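Side-chain contacts in DNAation factor-related protein 4 (Drosophila melanogaster, PDB 5XPC), which probably acts as a nuclease in apoptotic DNA fragmentation, the present chain being its CIDE domain, a module that forms higher-order assemblies: residues 13-16 and 17-21; 48-51 and 52-55. All coordinates share one frame; numbering follows the deposited sequence.

Interaction 1 of 2, residues 13-16 and 17-21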
loop_
_atom_site.group_PDB
_atom_site.type_symbol
_atom_site.label_atom_id
_atom_site.label_comp_id
_atom_site.label_asym_id
_atom_site.label_seq_id
_atom_site.Cartn_x
_atom_site.Cartn_y
_atom_site.Cartn_z
ATOM N N LYS B 13 -4.057 2.368 22.074
ATOM C CA LYS B 13 -4.849 1.366 22.778
ATOM C C LYS B 13 -4.035 0.087 22.921
ATOM O O LYS B 13 -3.396 -0.355 21.958
ATOM C CB LYS B 13 -6.167 1.083 22.052
ATOM C CG LYS B 13 -7.084 2.307 22.013
ATOM C CD LYS B 13 -8.319 2.072 21.157
ATOM C CE LYS B 13 -9.158 3.338 21.053
ATOM N NZ LYS B 13 -10.423 3.050 20.322
ATOM N N VAL B 14 -4.060 -0.490 24.121
ATOM C CA VAL B 14 -3.264 -1.668 24.464
ATOM C C VAL B 14 -4.145 -2.668 25.195
ATOM O O VAL B 14 -4.871 -2.305 26.132
ATOM C CB VAL B 14 -2.045 -1.303 25.335
ATOM C CG1 VAL B 14 -1.253 -2.570 25.736
ATOM C CG2 VAL B 14 -1.142 -0.315 24.604
ATOM N N THR B 15 -4.072 -3.928 24.779
ATOM C CA THR B 15 -4.713 -5.008 25.503
ATOM C C THR B 15 -3.765 -6.198 25.484
ATOM O O THR B 15 -2.690 -6.153 24.875
ATOM C CB THR B 15 -6.097 -5.319 24.891
ATOM O OG1 THR B 15 -6.816 -6.239 25.722
ATOM C CG2 THR B 15 -5.957 -5.865 23.456
ATOM N N ASP B 16 -4.142 -7.260 26.179
ATOM C CA ASP B 16 -3.333 -8.466 26.173
ATOM C C ASP B 16 -3.886 -9.438 25.133
ATOM O O ASP B 16 -4.866 -9.156 24.436
ATOM C CB ASP B 16 -3.246 -9.090 27.571
ATOM C CG ASP B 16 -4.604 -9.381 28.192
ATOM O OD1 ASP B 16 -5.626 -9.381 27.478
ATOM O OD2 ASP B 16 -4.641 -9.634 29.416
ATOM N N ASN B 17 -3.232 -10.591 25.009
ATOM C CA ASN B 17 -3.594 -11.504 23.932
ATOM C C ASN B 17 -5.002 -12.061 24.111
ATOM O O ASN B 17 -5.660 -12.417 23.125
ATOM C CB ASN B 17 -2.569 -12.630 23.834
ATOM C CG ASN B 17 -2.564 -13.282 22.469
ATOM O OD1 ASN B 17 -2.770 -12.615 21.448
ATOM N ND2 ASN B 17 -2.331 -14.587 22.438
ATOM N N GLU B 18 -5.495 -12.109 25.346
ATOM C CA GLU B 18 -6.839 -12.602 25.617
ATOM C C GLU B 18 -7.886 -11.496 25.674
ATOM O O GLU B 18 -9.068 -11.795 25.892
ATOM C CB GLU B 18 -6.846 -13.395 26.924
ATOM C CG GLU B 18 -6.115 -14.713 26.825
ATOM C CD GLU B 18 -6.667 -15.580 25.713
ATOM O OE1 GLU B 18 -7.907 -15.694 25.611
ATOM O OE2 GLU B 18 -5.868 -16.128 24.926
ATOM N N ARG B 19 -7.487 -10.235 25.479
ATOM C CA ARG B 19 -8.413 -9.102 25.494
ATOM C C ARG B 19 -9.166 -9.019 26.822
ATOM O O ARG B 19 -10.355 -8.697 26.863
ATOM C CB ARG B 19 -9.390 -9.167 24.314
ATOM C CG ARG B 19 -8.839 -8.659 22.982
ATOM C CD ARG B 19 -7.838 -9.631 22.346
ATOM N NE ARG B 19 -7.551 -9.277 20.952
ATOM C CZ ARG B 19 -6.632 -9.873 20.195
ATOM N NH1 ARG B 19 -5.889 -10.857 20.691
ATOM N NH2 ARG B 19 -6.446 -9.478 18.941
ATOM N N THR B 20 -8.464 -9.306 27.921
ATOM C CA THR B 20 -9.104 -9.371 29.235
ATOM C C THR B 20 -9.313 -7.986 29.828
ATOM O O THR B 20 -10.334 -7.734 30.478
ATOM C CB THR B 20 -8.267 -10.198 30.209
ATOM O OG1 THR B 20 -7.018 -9.531 30.447
ATOM C CG2 THR B 20 -8.023 -11.610 29.677
ATOM N N ARG B 21 -8.335 -7.101 29.654
ATOM C CA ARG B 21 -8.403 -5.719 30.101
ATOM C C ARG B 21 -7.896 -4.836 28.974
ATOM O O ARG B 21 -6.990 -5.224 28.225
ATOM C CB ARG B 21 -7.584 -5.497 31.385
ATOM C CG ARG B 21 -8.238 -6.102 32.629
ATOM C CD ARG B 21 -7.336 -6.052 33.858
ATOM N NE ARG B 21 -6.134 -6.871 33.714
ATOM C CZ ARG B 21 -4.893 -6.398 33.778
ATOM N NH1 ARG B 21 -4.685 -5.102 33.991
ATOM N NH2 ARG B 21 -3.855 -7.222 33.644
#

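Interaction 2 of 2, residues 48-51 and 52-55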
loop_
_atom_site.group_PDB
_atom_site.type_symbol
_atom_site.label_atom_id
_atom_site.label_comp_id
_atom_site.label_asym_id
_atom_site.label_seq_id
_atom_site.Cartn_x
_atom_site.Cartn_y
_atom_site.Cartn_z
ATOM N N LEU B 48 5.339 -4.820 22.068
ATOM C CA LEU B 48 4.061 -4.439 21.484
ATOM C C LEU B 48 3.938 -5.009 20.077
ATOM O O LEU B 48 4.897 -4.985 19.296
ATOM C CB LEU B 48 3.907 -2.915 21.437
ATOM C CG LEU B 48 3.850 -2.198 22.785
ATOM C CD1 LEU B 48 3.794 -0.700 22.543
ATOM C CD2 LEU B 48 2.659 -2.661 23.603
ATOM N N TYR B 49 2.757 -5.528 19.764
ATOM C CA TYR B 49 2.462 -6.119 18.468
ATOM C C TYR B 49 1.151 -5.543 17.965
ATOM O O TYR B 49 0.230 -5.324 18.753
ATOM C CB TYR B 49 2.328 -7.633 18.564
ATOM C CG TYR B 49 3.529 -8.327 19.172
ATOM C CD1 TYR B 49 3.707 -8.362 20.548
ATOM C CD2 TYR B 49 4.477 -8.951 18.365
ATOM C CE1 TYR B 49 4.823 -9.019 21.118
ATOM C CE2 TYR B 49 5.584 -9.608 18.918
ATOM C CZ TYR B 49 5.753 -9.632 20.291
ATOM O OH TYR B 49 6.850 -10.282 20.852
ATOM N N LEU B 50 1.054 -5.334 16.656
ATOM C CA LEU B 50 -0.208 -4.883 16.076
ATOM C C LEU B 50 -1.281 -5.950 16.268
ATOM O O LEU B 50 -1.071 -7.117 15.933
ATOM C CB LEU B 50 -0.026 -4.593 14.587
ATOM C CG LEU B 50 0.873 -3.417 14.213
ATOM C CD1 LEU B 50 0.933 -3.302 12.697
ATOM C CD2 LEU B 50 0.318 -2.132 14.820
ATOM N N ALA B 51 -2.443 -5.550 16.801
ATOM C CA ALA B 51 -3.548 -6.503 16.910
ATOM C C ALA B 51 -4.065 -6.925 15.536
ATOM O O ALA B 51 -4.607 -8.028 15.393
ATOM C CB ALA B 51 -4.693 -5.907 17.740
ATOM N N SER B 52 -3.890 -6.074 14.520
ATOM C CA SER B 52 -4.403 -6.382 13.186
ATOM C C SER B 52 -3.721 -7.607 12.586
ATOM O O SER B 52 -4.392 -8.534 12.122
ATOM C CB SER B 52 -4.230 -5.178 12.263
ATOM O OG SER B 52 -2.871 -4.796 12.201
ATOM N N ASP B 53 -2.382 -7.630 12.574
ATOM C CA ASP B 53 -1.669 -8.711 11.908
ATOM C C ASP B 53 -0.531 -9.316 12.721
ATOM O O ASP B 53 0.172 -10.190 12.208
ATOM C CB ASP B 53 -1.125 -8.231 10.552
ATOM C CG ASP B 53 -0.201 -7.030 10.681
ATOM O OD1 ASP B 53 0.236 -6.728 11.812
ATOM O OD2 ASP B 53 0.097 -6.385 9.649
ATOM N N GLY B 54 -0.320 -8.877 13.959
ATOM C CA GLY B 54 0.681 -9.496 14.805
ATOM C C GLY B 54 2.105 -9.040 14.572
ATOM O O GLY B 54 3.023 -9.605 15.171
ATOM N N PHE B 55 2.323 -8.045 13.721
ATOM C CA PHE B 55 3.676 -7.569 13.476
ATOM C C PHE B 55 4.190 -6.814 14.697
ATOM O O PHE B 55 3.459 -6.041 15.320
ATOM C CB PHE B 55 3.706 -6.684 12.221
ATOM C CG PHE B 55 3.834 -7.467 10.943
ATOM C CD1 PHE B 55 4.942 -7.309 10.122
ATOM C CD2 PHE B 55 2.867 -8.402 10.589
ATOM C CE1 PHE B 55 5.078 -8.059 8.964
ATOM C CE2 PHE B 55 2.989 -9.146 9.429
ATOM C CZ PHE B 55 4.096 -8.978 8.612
#

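Interaction 1 of 2, residues 13-16 and 17-21
D16 and R19 are the ends of a type I beta turn that carries the chain out of strand 10-15 into the loop leading to strand 22-27, joined by the bond from R19 N to D16 O at 3.0 Å. Within the turn, N17 directs its side chain toward T82, whose backbone N donates to its OD1. The N17 backbone O is used as well: R19 NH1 donates to it at 2.9 Å, with the acceptor lying in the guanidinium plane. After E18, the other inner residue of the turn, comes R19, whose side chain crosses that of T15 at about a right angle, CG lying 4.0 Å from T15 CG2, then bends at chi2. Beyond the loop the guanidinium meets D84 in a salt bridge and F87 in a cation-pi contact.

T20 is gripped twice by the D16 carboxylate. Its backbone N donates to D16 OD1 at 2.9 Å along a nearly straight path (165°), while its OG1 donates to D16 OD2 at 2.6 Å; both carboxylate oxygens use their syn lone pairs. The D16 torsion that places CG between its own N and carbonyl carbon (chi1 55°) swings the carboxylate back over the turn. R21 ends the segment, and its backbone O takes the hydroxyl of T15, with OG1 2.7 Å away, while its guanidinium reaches Y23 OH and K40 O. Two bonds thus fix the rotation of the D16 carboxylate, and the nearby R21 guanidinium, not in contact with it, would probably favour its negative charge.

Interaction 2 of 2, residues 48-51 and 52-55
The backbone O of L50 receives the G54 N-H at 2.7 Å, closing the chain back on itself just after strand 47-50. A second bond, from L50 N to F55 O at 2.8 Å, is straighter (166°), and together they hold residues 50-55 in a compact reversal. Inside it D53 forms an Asx turn: its OD1 accepts from F55 N at 3.1 Å, met from above the carboxylate plane. Here CG lies between the backbone N and carbonyl carbon of D53 (chi1 58°), which sets the carboxylate alongside L50, the two side chains pointing the same way with OD1 3.5 Å from L50 CB. The other oxygen, OD2, forms a salt bridge with K13 of a neighbouring subunit. G54, with positive phi (81°), turns its carbonyl to the Y49 ring, G54 O lying near the ring plane 3.6 Å from CD2.

Around the reversal, A51 packs on L71 and I73 and L50 on F72 of strand 71-75, Y49 OH is held by G76 O and A79 N, and L48 packs against L30, L33 and I34 of helix 30-40.

Interaction 1 precedes interaction 2 along the chain, and their centres lie 12 Å apart. Both belong to the same mixed sheet: residues 13-21 span the end of strand 10-15 and the loop after it, while residues 48-55 take in the end of strand 47-50, one of the two outermost strands, and its loop; strand 71-75 runs between. They meet where R19 NH2 packs on A51 CB at 4.2 Å. D84, at the start of helix 84-92, is also hydrogen-bonded through its backbone to A51 and so contacts both turns. Both lie in the CIDE-N domain, of the ubiquitin clan. The two regions also face each other across subunits, through the intersubunit salt bridge, consistent with the higher-order assemblies that CIDE domains form.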